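Local coordinates for protein MJ1225 (Methanocaldococcus jannaschii, PDB 3LFZ) that binds adenine nucleotides, ATP and ADP among them, through its CBS repeats and is probably an archaeal relative of the nucleotide-sensing gamma subunit of AMP-activated protein kinase, at residues V3-I8 with I95-N100; T132-I137 with I270-V275; N147-D152 with G239-K244; I234-G239 with G255-V260. All coordinates share one frame; numbering follows the deposited sequence.

Interaction 1: V3-I8 with I95-N100; sequences VRVMKI and ITLKEN. With ATP (adenosine-5'-triphosphate), chain B.
Arg4 lays one face of its guanidinium over the backbone carbonyl of Asn100. NE lies 3.2 Å from Asn100 O, yet the oxygen sits above the plane rather than in line with an N-H; the angle is too poor for a hydrogen bond, and the attraction is probably electrostatic. NH2 of Arg4 rests 3.5 Å from CB of Asn100, and the guanidinium and the Asn100 side-chain amide are turned 40° apart. In Arg4 the bend at chi2 (86°) brings the guanidinium across Asn100 at a slant. Met6 meets the neighbouring peptide: its CG packs 3.3 Å from Glu99 O, and its side chain continues to Ile120 and Ile128. Deeper in, CG1 of Val5 touches CD1 of Leu97 at 4.3 Å, both side chains leaning on Ala106 of helix 103-112. The N-terminal 3-10 turn is thus laid against the end of strand 97-98 in the second CBS repeat. At the far end of 95-100, Ile95 reads the adenine of one ATP, its N donating to N1 over 2.8 Å and its O accepting from N6. Between the two segments, a small apolar contact beneath a cation on a carbonyl probably sets little direction by itself; backbone bonds of Val3 with Ile103 and Val5 with Ala101 supply it.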
# COMPACT_ATOMS: atom_id res chain seq x y z
N VAL A 3 -18.95 -1.74 18.23
CA VAL A 3 -18.45 -0.36 18.27
C VAL A 3 -18.45 0.22 16.85
O VAL A 3 -17.88 -0.38 15.94
CB VAL A 3 -17.02 -0.26 18.88
CG1 VAL A 3 -16.66 1.19 19.17
CG2 VAL A 3 -16.92 -1.10 20.16
N ARG A 4 -19.09 1.38 16.68
CA ARG A 4 -19.23 1.99 15.35
C ARG A 4 -17.86 2.34 14.78
O ARG A 4 -17.03 2.93 15.48
CB ARG A 4 -20.10 3.24 15.43
CG ARG A 4 -21.35 3.21 14.55
CD ARG A 4 -22.50 2.52 15.26
NE ARG A 4 -23.61 2.20 14.37
CZ ARG A 4 -24.54 1.28 14.63
NH1 ARG A 4 -24.50 0.57 15.75
NH2 ARG A 4 -25.51 1.06 13.76
N VAL A 5 -17.61 1.96 13.52
CA VAL A 5 -16.34 2.30 12.86
C VAL A 5 -16.11 3.80 12.87
O VAL A 5 -14.99 4.26 13.08
CB VAL A 5 -16.22 1.81 11.38
CG1 VAL A 5 -15.95 0.33 11.32
CG2 VAL A 5 -17.45 2.19 10.54
N MET A 6 -17.19 4.55 12.64
CA MET A 6 -17.16 6.01 12.64
C MET A 6 -16.48 6.59 13.88
O MET A 6 -15.81 7.62 13.78
CB MET A 6 -18.58 6.58 12.50
CG MET A 6 -19.05 6.70 11.05
SD MET A 6 -18.05 7.83 10.06
CE MET A 6 -18.53 9.42 10.75
N LYS A 7 -16.66 5.94 15.02
CA LYS A 7 -16.02 6.36 16.27
C LYS A 7 -14.49 6.40 16.20
O LYS A 7 -13.85 7.03 17.05
CB LYS A 7 -16.46 5.49 17.46
CG LYS A 7 -17.59 6.07 18.30
CD LYS A 7 -18.96 5.72 17.72
CE LYS A 7 -20.05 6.56 18.36
NZ LYS A 7 -21.35 6.42 17.62
N ILE A 8 -13.91 5.75 15.19
CA ILE A 8 -12.45 5.76 15.04
C ILE A 8 -11.98 6.65 13.91
O ILE A 8 -10.91 7.27 13.99
CB ILE A 8 -11.90 4.36 14.75
CG1 ILE A 8 -12.32 3.36 15.83
CG2 ILE A 8 -10.37 4.39 14.62
CD1 ILE A 8 -11.96 1.94 15.46
N ILE A 95 -14.73 -1.60 -2.44
CA ILE A 95 -15.18 -2.16 -1.17
C ILE A 95 -15.29 -1.05 -0.12
O ILE A 95 -14.29 -0.45 0.28
CB ILE A 95 -14.26 -3.30 -0.67
CG1 ILE A 95 -14.22 -4.44 -1.69
CG2 ILE A 95 -14.75 -3.82 0.69
CD1 ILE A 95 -13.13 -5.45 -1.46
N THR A 96 -16.53 -0.77 0.29
CA THR A 96 -16.83 0.33 1.21
C THR A 96 -17.55 -0.18 2.46
O THR A 96 -18.03 -1.32 2.48
CB THR A 96 -17.72 1.41 0.55
OG1 THR A 96 -19.01 0.86 0.26
CG2 THR A 96 -17.08 1.94 -0.74
N LEU A 97 -17.63 0.67 3.48
CA LEU A 97 -18.46 0.39 4.65
C LEU A 97 -19.54 1.45 4.82
O LEU A 97 -19.30 2.64 4.57
CB LEU A 97 -17.60 0.29 5.92
CG LEU A 97 -16.53 -0.80 6.00
CD1 LEU A 97 -15.59 -0.52 7.17
CD2 LEU A 97 -17.13 -2.20 6.11
N LYS A 98 -20.73 1.02 5.23
CA LYS A 98 -21.83 1.93 5.52
C LYS A 98 -21.52 2.69 6.81
O LYS A 98 -20.82 2.17 7.68
CB LYS A 98 -23.16 1.17 5.62
CG LYS A 98 -23.60 0.50 4.32
CD LYS A 98 -23.98 1.53 3.25
CE LYS A 98 -23.95 0.92 1.85
NZ LYS A 98 -24.28 1.92 0.80
N GLU A 99 -22.02 3.92 6.93
CA GLU A 99 -21.65 4.79 8.06
C GLU A 99 -22.04 4.21 9.43
O GLU A 99 -21.56 4.66 10.47
CB GLU A 99 -22.15 6.23 7.88
CG GLU A 99 -23.66 6.40 7.69
CD GLU A 99 -24.07 7.86 7.53
OE1 GLU A 99 -23.42 8.75 8.12
OE2 GLU A 99 -25.05 8.12 6.80
N ASN A 100 -22.91 3.20 9.39
CA ASN A 100 -23.34 2.49 10.59
C ASN A 100 -22.55 1.20 10.85
O ASN A 100 -22.86 0.47 11.80
CB ASN A 100 -24.84 2.19 10.51
CG ASN A 100 -25.22 1.43 9.25
OD1 ASN A 100 -25.30 2.01 8.16
ND2 ASN A 100 -25.48 0.14 9.39
PG ATP B . -2.50 -2.89 2.17
O1G ATP B . -1.28 -3.70 1.50
O2G ATP B . -3.35 -3.78 3.00
O3G ATP B . -1.77 -1.75 3.06
PB ATP B . -4.53 -2.69 0.11
O1B ATP B . -4.40 -4.14 -0.16
O2B ATP B . -5.77 -2.18 0.75
O3B ATP B . -3.25 -2.12 0.94
PA ATP B . -3.12 -1.95 -2.20
O1A ATP B . -2.47 -0.62 -2.17
O2A ATP B . -2.32 -3.17 -1.93
O3A ATP B . -4.41 -1.87 -1.26
O5' ATP B . -3.81 -2.08 -3.65
C5' ATP B . -4.12 -3.34 -4.27
C4' ATP B . -5.35 -3.18 -5.19
O4' ATP B . -6.51 -3.11 -4.32
C3' ATP B . -5.30 -1.87 -5.98
O3' ATP B . -5.72 -2.12 -7.33
C2' ATP B . -6.30 -0.97 -5.25
O2' ATP B . -6.91 -0.03 -6.13
C1' ATP B . -7.32 -1.99 -4.75
N9 ATP B . -8.06 -1.51 -3.55
C8 ATP B . -7.53 -0.99 -2.44
N7 ATP B . -8.51 -0.67 -1.59
C5 ATP B . -9.67 -0.99 -2.17
C6 ATP B . -11.00 -0.90 -1.78
N6 ATP B . -11.35 -0.40 -0.60
N1 ATP B . -11.95 -1.33 -2.63
C2 ATP B . -11.64 -1.83 -3.82
N3 ATP B . -10.37 -1.93 -4.21
C4 ATP B . -9.38 -1.52 -3.41

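Interaction 2: T132-I137 with I270-V275; sequences TERDVI and ITEKDV. With ADP (adenosine-5'-diphosphate), chain C; ATP (adenosine-5'-triphosphate), chain D.
Arg134 and Glu272 form the tight centre of this contact, joined by a salt bridge in which NE donates to OE2 over 2.5 Å at 161°. The carboxylate oxygen lies close to the guanidinium plane and is met on its syn side, although the two planes are 51° apart; NH2 adds a weak bond to the same oxygen. Packed just as closely, CD1 of Ile137 presses on CB of Glu272 at 3.5 Å. Arg134 arrives by setting CG opposite the backbone N (chi1 -167°), and the bend at chi3 turns the NH1/NH2 edge to the triphosphate of an ATP. There NH2 gives a 3.0 Å bond to O3B, while NH1 lies very close to O3G and is also paired with Asp253. Glu272 holds the NE edge of the guanidinium and so probably fixes its rotation toward the phosphates. The pairing is built on two corresponding turns, each a capping box at the start of a helix: Thr132 with Asp135, and Thr271 with Asp274, brought together from the second and fourth CBS repeats. In the latter box Asp274 also grips both ribose hydroxyls of ADP, OD1 taking O3' and OD2 taking O2', as expected of the ribose-binding aspartate in CBS domains. A second salt bridge runs from Lys273 NZ to Glu133 OE1 at 2.8 Å, the amine coming from above the carboxylate plane. Away from the charges, the approach of Ile137 CD1 to Val275 CB is looser, at 4.1 Å. Toward the phosphates the packing gives way to a water, which donates to Glu272 OE1 and weakly accepts from Arg134 N.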
# COMPACT_ATOMS: atom_id res chain seq x y z
N THR A 132 -8.68 2.52 7.98
CA THR A 132 -7.60 1.62 7.60
C THR A 132 -7.34 0.61 8.71
O THR A 132 -7.83 0.78 9.83
CB THR A 132 -6.28 2.38 7.33
OG1 THR A 132 -5.82 3.00 8.53
CG2 THR A 132 -6.47 3.45 6.26
N GLU A 133 -6.56 -0.42 8.40
CA GLU A 133 -6.14 -1.40 9.40
C GLU A 133 -5.34 -0.74 10.52
O GLU A 133 -5.40 -1.18 11.67
CB GLU A 133 -5.30 -2.50 8.75
CG GLU A 133 -6.02 -3.25 7.65
CD GLU A 133 -5.11 -4.23 6.93
OE1 GLU A 133 -5.46 -5.42 6.88
OE2 GLU A 133 -4.05 -3.80 6.42
N ARG A 134 -4.60 0.32 10.18
CA ARG A 134 -3.81 1.07 11.15
C ARG A 134 -4.69 1.77 12.19
O ARG A 134 -4.36 1.75 13.38
CB ARG A 134 -2.91 2.10 10.46
CG ARG A 134 -1.84 2.70 11.38
CD ARG A 134 -0.68 3.26 10.58
NE ARG A 134 -0.15 2.25 9.65
CZ ARG A 134 0.39 2.52 8.47
NH1 ARG A 134 0.51 3.77 8.06
NH2 ARG A 134 0.83 1.53 7.71
N ASP A 135 -5.78 2.39 11.74
CA ASP A 135 -6.73 3.04 12.64
C ASP A 135 -7.31 2.05 13.64
O ASP A 135 -7.45 2.37 14.82
CB ASP A 135 -7.87 3.70 11.85
CG ASP A 135 -7.38 4.70 10.82
OD1 ASP A 135 -6.32 5.32 11.02
OD2 ASP A 135 -8.09 4.87 9.81
N VAL A 136 -7.65 0.85 13.16
CA VAL A 136 -8.20 -0.20 14.02
C VAL A 136 -7.15 -0.72 15.02
O VAL A 136 -7.46 -0.90 16.20
CB VAL A 136 -8.84 -1.35 13.20
CG1 VAL A 136 -9.40 -2.43 14.11
CG2 VAL A 136 -9.94 -0.82 12.29
N ILE A 137 -5.93 -0.96 14.55
CA ILE A 137 -4.84 -1.41 15.43
C ILE A 137 -4.52 -0.37 16.51
O ILE A 137 -4.33 -0.71 17.68
CB ILE A 137 -3.56 -1.76 14.64
CG1 ILE A 137 -3.81 -2.95 13.72
CG2 ILE A 137 -2.40 -2.07 15.59
CD1 ILE A 137 -2.71 -3.18 12.71
N ILE A 270 5.62 -10.16 9.03
CA ILE A 270 4.38 -9.88 9.75
C ILE A 270 3.89 -8.48 9.39
O ILE A 270 4.68 -7.54 9.31
CB ILE A 270 4.53 -10.07 11.29
CG1 ILE A 270 3.19 -9.86 12.00
CG2 ILE A 270 5.64 -9.16 11.85
CD1 ILE A 270 3.13 -10.38 13.43
N THR A 271 2.59 -8.36 9.14
CA THR A 271 2.03 -7.10 8.68
C THR A 271 0.83 -6.71 9.54
O THR A 271 0.42 -7.47 10.42
CB THR A 271 1.63 -7.16 7.17
OG1 THR A 271 0.41 -7.88 7.02
CG2 THR A 271 2.72 -7.81 6.32
N GLU A 272 0.28 -5.53 9.28
CA GLU A 272 -0.88 -5.03 10.01
C GLU A 272 -2.08 -5.96 9.91
O GLU A 272 -2.85 -6.09 10.86
CB GLU A 272 -1.28 -3.65 9.50
CG GLU A 272 -0.21 -2.60 9.63
CD GLU A 272 -0.68 -1.24 9.15
OE1 GLU A 272 -1.23 -1.15 8.03
OE2 GLU A 272 -0.50 -0.26 9.89
N LYS A 273 -2.25 -6.59 8.74
CA LYS A 273 -3.35 -7.54 8.56
C LYS A 273 -3.19 -8.74 9.49
O LYS A 273 -4.17 -9.21 10.07
CB LYS A 273 -3.48 -8.00 7.11
CG LYS A 273 -4.85 -8.62 6.80
CD LYS A 273 -4.96 -9.15 5.37
CE LYS A 273 -4.84 -8.03 4.33
NZ LYS A 273 -5.80 -6.91 4.55
N ASP A 274 -1.96 -9.22 9.64
CA ASP A 274 -1.67 -10.32 10.55
C ASP A 274 -2.01 -9.94 11.98
O ASP A 274 -2.74 -10.66 12.65
CB ASP A 274 -0.20 -10.73 10.46
CG ASP A 274 0.19 -11.22 9.09
OD1 ASP A 274 -0.62 -11.94 8.47
OD2 ASP A 274 1.30 -10.88 8.64
N VAL A 275 -1.49 -8.80 12.43
CA VAL A 275 -1.79 -8.29 13.77
C VAL A 275 -3.29 -8.36 14.04
O VAL A 275 -3.71 -8.79 15.11
CB VAL A 275 -1.25 -6.85 13.98
CG1 VAL A 275 -1.73 -6.27 15.31
CG2 VAL A 275 0.27 -6.83 13.91
PB ADP C . 1.30 -6.01 2.11
O1B ADP C . 1.37 -5.02 3.21
O2B ADP C . 2.78 -6.40 1.55
O3B ADP C . 0.44 -5.54 0.81
PA ADP C . -0.74 -7.32 3.46
O1A ADP C . -0.63 -6.48 4.69
O2A ADP C . -1.92 -6.88 2.43
O3A ADP C . 0.62 -7.36 2.60
O5' ADP C . -0.86 -8.84 3.94
C5' ADP C . -1.70 -9.86 3.42
C4' ADP C . -1.07 -11.21 3.82
O4' ADP C . 0.05 -11.44 2.91
C3' ADP C . -0.48 -11.20 5.25
O3' ADP C . -0.67 -12.48 5.86
C2' ADP C . 1.00 -10.92 5.02
O2' ADP C . 1.80 -11.46 6.07
C1' ADP C . 1.27 -11.63 3.69
N9 ADP C . 2.43 -11.00 3.01
C8 ADP C . 2.70 -9.69 2.92
N7 ADP C . 3.84 -9.51 2.24
C5 ADP C . 4.30 -10.71 1.89
C6 ADP C . 5.41 -11.15 1.19
N6 ADP C . 6.30 -10.28 0.70
N1 ADP C . 5.58 -12.47 1.01
C2 ADP C . 4.71 -13.34 1.49
N3 ADP C . 3.64 -12.96 2.17
C4 ADP C . 3.41 -11.65 2.38
PG ATP D . 1.50 3.63 4.73
O1G ATP D . 0.42 2.72 3.93
O2G ATP D . 2.18 4.59 3.83
O3G ATP D . 0.60 4.39 5.82
PB ATP D . 3.05 1.33 4.79
O1B ATP D . 3.02 0.21 5.75
O2B ATP D . 2.33 1.20 3.51
O3B ATP D . 2.53 2.66 5.51
PA ATP D . 4.98 2.07 2.92
O1A ATP D . 4.89 0.90 2.03
O2A ATP D . 4.22 3.30 2.58
O3A ATP D . 4.60 1.63 4.43
O5' ATP D . 6.52 2.46 3.09
C5' ATP D . 6.94 3.82 3.31
C4' ATP D . 8.46 3.89 3.47
O4' ATP D . 8.84 3.12 4.65
C3' ATP D . 9.12 3.21 2.26
O3' ATP D . 10.24 3.97 1.83
C2' ATP D . 9.56 1.85 2.80
O2' ATP D . 10.75 1.40 2.13
C1' ATP D . 9.84 2.15 4.27
N9 ATP D . 9.60 0.93 5.10
C8 ATP D . 8.53 0.14 5.04
N7 ATP D . 8.66 -0.85 5.93
C5 ATP D . 9.83 -0.68 6.56
C6 ATP D . 10.49 -1.37 7.56
N6 ATP D . 9.95 -2.47 8.09
N1 ATP D . 11.69 -0.92 7.98
C2 ATP D . 12.23 0.17 7.46
N3 ATP D . 11.62 0.85 6.50
C4 ATP D . 10.42 0.46 6.03
O HOH W 1 -3.02 0.43 7.45

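Interaction 3: N147-D152 with G239-K244; sequences NEVIDD and GDKLKK
Asn147 opens the contact lightly, its carbonyl oxygen lying 4.1 Å from CD of Lys241. At Glu148 the backbone takes over: its O accepts from Leu242 N over 2.8 Å in a nearly straight bond of 171°, and a water links the same oxygen to Lys243 N. In the Glu148 carboxylate, OE2 accepts from Val149 N, while OE1 is hydrogen-bonded to Tyr153 OH just beyond the segment. Val149 then forms a single beta bridge with Lys241. Its side chain sits over two carbonyls, Val149 CG2 lying 3.2 Å from Asp240 O and almost as near to Gly239 O. Ile150 follows, its N donating to Asp240 O over 3.0 Å almost along the C=O axis. With CG1 held between the backbone N and carbonyl carbon (chi1 70°), Ile150 directs CG2 onto Leu242, 3.5 Å from its CA, while the side chain also packs on Ala236 and Ile245. Asp151 closes the walk: OD1 uses its syn lone pair to accept from Gly239 N at 2.9 Å. A leucine in its place would probably leave that glycine N-H without its carboxylate mate and free the turn before helix 242-252 to shift. Gly239 has a positive phi, 99°, at which a side chain would press on the preceding carbonyl. The loop between helices 133-140 and 167-177 is thus bound to the start of helix 242-252. Since two of the three direct bonds join backbone to backbone, the polar part of the hold probably depends more on backbone path than on side-chain identity, with Asp151 adding its one side-chain bond.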
# COMPACT_ATOMS: atom_id res chain seq x y z
N ASN A 147 1.08 -10.57 26.84
CA ASN A 147 1.85 -11.80 26.76
C ASN A 147 1.75 -12.50 25.40
O ASN A 147 2.55 -13.38 25.10
CB ASN A 147 1.44 -12.75 27.88
CG ASN A 147 1.90 -12.26 29.25
OD1 ASN A 147 3.09 -12.15 29.51
ND2 ASN A 147 0.94 -11.97 30.12
N GLU A 148 0.77 -12.10 24.59
CA GLU A 148 0.61 -12.65 23.25
C GLU A 148 1.84 -12.42 22.39
O GLU A 148 2.31 -11.29 22.25
CB GLU A 148 -0.64 -12.13 22.55
CG GLU A 148 -1.73 -13.19 22.40
CD GLU A 148 -1.28 -14.41 21.59
OE1 GLU A 148 -1.95 -14.72 20.58
OE2 GLU A 148 -0.27 -15.05 21.96
N VAL A 149 2.36 -13.51 21.83
CA VAL A 149 3.60 -13.48 21.06
C VAL A 149 3.28 -13.47 19.55
O VAL A 149 2.16 -13.80 19.16
CB VAL A 149 4.53 -14.65 21.49
CG1 VAL A 149 4.57 -15.79 20.47
CG2 VAL A 149 5.91 -14.14 21.84
N ILE A 150 4.25 -13.08 18.72
CA ILE A 150 4.00 -12.94 17.27
C ILE A 150 4.03 -14.25 16.47
O ILE A 150 3.50 -14.30 15.35
CB ILE A 150 4.94 -11.89 16.59
CG1 ILE A 150 6.39 -12.38 16.52
CG2 ILE A 150 4.83 -10.54 17.28
CD1 ILE A 150 7.25 -11.63 15.51
N ASP A 151 4.63 -15.30 17.03
CA ASP A 151 4.89 -16.56 16.31
C ASP A 151 3.75 -17.08 15.41
O ASP A 151 3.97 -17.34 14.23
CB ASP A 151 5.36 -17.65 17.28
CG ASP A 151 6.81 -17.47 17.71
OD1 ASP A 151 7.15 -16.38 18.22
OD2 ASP A 151 7.61 -18.41 17.53
N ASP A 152 2.55 -17.22 15.98
CA ASP A 152 1.38 -17.74 15.26
C ASP A 152 0.89 -16.86 14.11
O ASP A 152 0.11 -17.31 13.26
CB ASP A 152 0.21 -17.94 16.23
CG ASP A 152 0.20 -19.31 16.90
OD1 ASP A 152 1.21 -20.04 16.79
OD2 ASP A 152 -0.82 -19.65 17.53
N GLY A 239 9.32 -14.73 19.22
CA GLY A 239 9.36 -14.48 20.65
C GLY A 239 9.08 -13.04 21.03
O GLY A 239 8.84 -12.74 22.20
N ASP A 240 9.13 -12.13 20.05
CA ASP A 240 8.73 -10.74 20.29
C ASP A 240 7.24 -10.69 20.60
O ASP A 240 6.46 -11.48 20.06
CB ASP A 240 9.03 -9.85 19.08
CG ASP A 240 10.51 -9.51 18.95
OD1 ASP A 240 11.26 -9.62 19.94
OD2 ASP A 240 10.91 -9.10 17.84
N LYS A 241 6.86 -9.75 21.46
CA LYS A 241 5.45 -9.59 21.83
C LYS A 241 4.66 -8.96 20.69
O LYS A 241 5.16 -8.07 20.00
CB LYS A 241 5.31 -8.76 23.12
CG LYS A 241 6.08 -9.30 24.33
CD LYS A 241 5.72 -10.75 24.66
CE LYS A 241 6.57 -11.27 25.81
NZ LYS A 241 6.66 -12.77 25.78
N LEU A 242 3.43 -9.44 20.50
CA LEU A 242 2.55 -8.93 19.46
C LEU A 242 2.23 -7.46 19.68
O LEU A 242 2.25 -6.66 18.74
CB LEU A 242 1.26 -9.75 19.39
CG LEU A 242 0.22 -9.34 18.33
CD1 LEU A 242 0.74 -9.57 16.91
CD2 LEU A 242 -1.09 -10.07 18.55
N LYS A 243 1.95 -7.10 20.94
CA LYS A 243 1.65 -5.72 21.30
C LYS A 243 2.83 -4.78 21.01
O LYS A 243 2.62 -3.66 20.56
CB LYS A 243 1.21 -5.61 22.76
CG LYS A 243 0.96 -4.18 23.22
CD LYS A 243 0.06 -4.11 24.44
CE LYS A 243 0.09 -2.69 25.00
NZ LYS A 243 -0.93 -2.51 26.07
N LYS A 244 4.05 -5.24 21.27
CA LYS A 244 5.25 -4.45 20.97
C LYS A 244 5.32 -4.15 19.48
O LYS A 244 5.46 -2.99 19.08
CB LYS A 244 6.52 -5.19 21.42
CG LYS A 244 7.83 -4.56 20.95
CD LYS A 244 8.95 -5.59 20.84
CE LYS A 244 10.22 -4.99 20.25
NZ LYS A 244 10.89 -4.03 21.17
O HOH W 2 1.90 -8.95 23.46

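Interaction 4: I234-G239 with G255-V260; sequences ITAKEG and GALPVV. With ATP (adenosine-5'-triphosphate), chain D.
Leu257 packs on Ile234, reaching across from strand 256-260 to segment 234-239, where a single beta bridge between Ala236 and Val259 joins two parts of the fourth CBS repeat. Around helix 242-252 the chain returns to lie beside itself, as in the beta-alpha-beta core of a CBS domain. Following Leu257 outward, CB stands 3.6 Å from Ile234 O and faces Ala236 N. Its CG comes closer to that carbonyl oxygen of Ile234, at 3.4 Å. At the tip, Leu257 CD2 meets Ile234 CG2 at 3.8 Å and, more loosely, Ala236 CB. CG opposite the carbonyl carbon (chi1 -72°) sends the branch across the side chain of Ile234, and Met249 of the helix also touches it. An alanine here is likely to open a gap beside Ile234 and Ala236 and leave the isoleucine freer to move, at a point where its backbone reads the adenine. On the side of Leu190, the Val260 and Thr235 side chains cross at about a right angle, Val260 CG2 3.4 Å from Thr235 OG1. Two backbone bonds fix the bridge: Ala236 N to Pro258 O and Val260 N to Ala236 O, each 2.8 Å. Ile234 and Ala256 together recognise an ATP base from both segments. Ile234 N donates to N1, and the exocyclic N6 gives one hydrogen to Ile234 O and the other to Ala256 O, the latter bond 2.9 Å long with an angle of 156°.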
# COMPACT_ATOMS: atom_id res chain seq x y z
N ILE A 234 13.44 -2.07 9.88
CA ILE A 234 12.83 -2.39 11.15
C ILE A 234 12.28 -3.81 11.03
O ILE A 234 11.32 -4.06 10.30
CB ILE A 234 11.74 -1.37 11.54
CG1 ILE A 234 12.36 0.02 11.69
CG2 ILE A 234 11.04 -1.79 12.84
CD1 ILE A 234 11.36 1.15 11.76
N THR A 235 12.94 -4.73 11.73
CA THR A 235 12.66 -6.15 11.65
C THR A 235 12.06 -6.66 12.95
O THR A 235 12.23 -6.02 14.00
CB THR A 235 13.95 -6.95 11.37
OG1 THR A 235 14.81 -6.88 12.52
CG2 THR A 235 14.68 -6.40 10.16
N ALA A 236 11.38 -7.80 12.89
CA ALA A 236 10.87 -8.45 14.10
C ALA A 236 11.55 -9.81 14.29
O ALA A 236 12.30 -10.26 13.41
CB ALA A 236 9.36 -8.62 14.03
N LYS A 237 11.31 -10.45 15.43
CA LYS A 237 11.83 -11.79 15.67
C LYS A 237 10.88 -12.66 16.48
O LYS A 237 10.06 -12.17 17.25
CB LYS A 237 13.24 -11.78 16.29
CG LYS A 237 13.44 -10.86 17.49
CD LYS A 237 14.87 -10.91 18.00
CE LYS A 237 15.89 -10.57 16.91
NZ LYS A 237 17.29 -10.89 17.32
N GLU A 238 11.01 -13.97 16.28
CA GLU A 238 10.24 -14.97 17.00
C GLU A 238 10.43 -14.78 18.49
O GLU A 238 11.56 -14.65 18.98
CB GLU A 238 10.67 -16.37 16.57
CG GLU A 238 11.12 -16.44 15.11
CD GLU A 238 10.83 -17.78 14.46
OE1 GLU A 238 11.71 -18.29 13.75
OE2 GLU A 238 9.71 -18.31 14.67
N GLY A 239 9.32 -14.73 19.22
CA GLY A 239 9.36 -14.48 20.65
C GLY A 239 9.08 -13.04 21.03
O GLY A 239 8.84 -12.74 22.20
N GLY A 255 3.73 -0.74 7.94
CA GLY A 255 2.74 -1.79 7.86
C GLY A 255 3.29 -3.19 7.89
O GLY A 255 2.54 -4.14 8.09
N ALA A 256 4.60 -3.33 7.69
CA ALA A 256 5.22 -4.65 7.56
C ALA A 256 6.64 -4.73 8.11
O ALA A 256 7.48 -3.88 7.80
CB ALA A 256 5.20 -5.10 6.10
N LEU A 257 6.90 -5.76 8.91
CA LEU A 257 8.25 -6.01 9.42
C LEU A 257 8.73 -7.40 9.01
O LEU A 257 8.10 -8.40 9.36
CB LEU A 257 8.29 -5.87 10.95
CG LEU A 257 8.18 -4.49 11.62
CD1 LEU A 257 6.81 -3.86 11.47
CD2 LEU A 257 8.53 -4.61 13.10
N PRO A 258 9.85 -7.48 8.25
CA PRO A 258 10.44 -8.79 8.01
C PRO A 258 10.87 -9.43 9.34
O PRO A 258 11.35 -8.74 10.23
CB PRO A 258 11.67 -8.47 7.16
CG PRO A 258 11.34 -7.18 6.50
CD PRO A 258 10.56 -6.42 7.52
N VAL A 259 10.65 -10.74 9.47
CA VAL A 259 11.01 -11.46 10.70
C VAL A 259 12.36 -12.15 10.51
O VAL A 259 12.51 -12.99 9.62
CB VAL A 259 9.92 -12.47 11.12
CG1 VAL A 259 10.35 -13.26 12.36
CG2 VAL A 259 8.60 -11.76 11.38
N VAL A 260 13.34 -11.79 11.34
CA VAL A 260 14.71 -12.25 11.13
C VAL A 260 15.39 -13.00 12.28
O VAL A 260 15.14 -12.75 13.46
CB VAL A 260 15.67 -11.11 10.67
CG1 VAL A 260 15.22 -10.51 9.34
CG2 VAL A 260 15.82 -10.04 11.75
PG ATP D . 1.50 3.63 4.73
O1G ATP D . 0.42 2.72 3.93
O2G ATP D . 2.18 4.59 3.83
O3G ATP D . 0.60 4.39 5.82
PB ATP D . 3.05 1.33 4.79
O1B ATP D . 3.02 0.21 5.75
O2B ATP D . 2.33 1.20 3.51
O3B ATP D . 2.53 2.66 5.51
PA ATP D . 4.98 2.07 2.92
O1A ATP D . 4.89 0.90 2.03
O2A ATP D . 4.22 3.30 2.58
O3A ATP D . 4.60 1.63 4.43
O5' ATP D . 6.52 2.46 3.09
C5' ATP D . 6.94 3.82 3.31
C4' ATP D . 8.46 3.89 3.47
O4' ATP D . 8.84 3.12 4.65
C3' ATP D . 9.12 3.21 2.26
O3' ATP D . 10.24 3.97 1.83
C2' ATP D . 9.56 1.85 2.80
O2' ATP D . 10.75 1.40 2.13
C1' ATP D . 9.84 2.15 4.27
N9 ATP D . 9.60 0.93 5.10
C8 ATP D . 8.53 0.14 5.04
N7 ATP D . 8.66 -0.85 5.93
C5 ATP D . 9.83 -0.68 6.56
C6 ATP D . 10.49 -1.37 7.56
N6 ATP D . 9.95 -2.47 8.09
N1 ATP D . 11.69 -0.92 7.98
C2 ATP D . 12.23 0.17 7.46
N3 ATP D . 11.62 0.85 6.50
C4 ATP D . 10.42 0.46 6.03

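Overall arrangement
Along the chain, interaction 1 closes before the others open, whereas interactions 3 and 4 are both nested in the loop closed by interaction 2 and cross one another. Interaction 1 lies apart, its centre 16 Å from that of interaction 2 and about 30 Å from that of interaction 4, though Ile8 touches Asp135. The other three cluster, with centres 11 to 14 Å apart. Interactions 2 and 4 share the antiparallel strands 256-260 and 266-271 and both touch one ATP; interactions 3 and 4 share Gly239, and interaction 3 uses the start of helix 242-252, whose two ends lead into the segments of interaction 4. Interaction 2 joins the second and fourth CBS repeats at the nucleotide sites; interaction 4 works within the fourth.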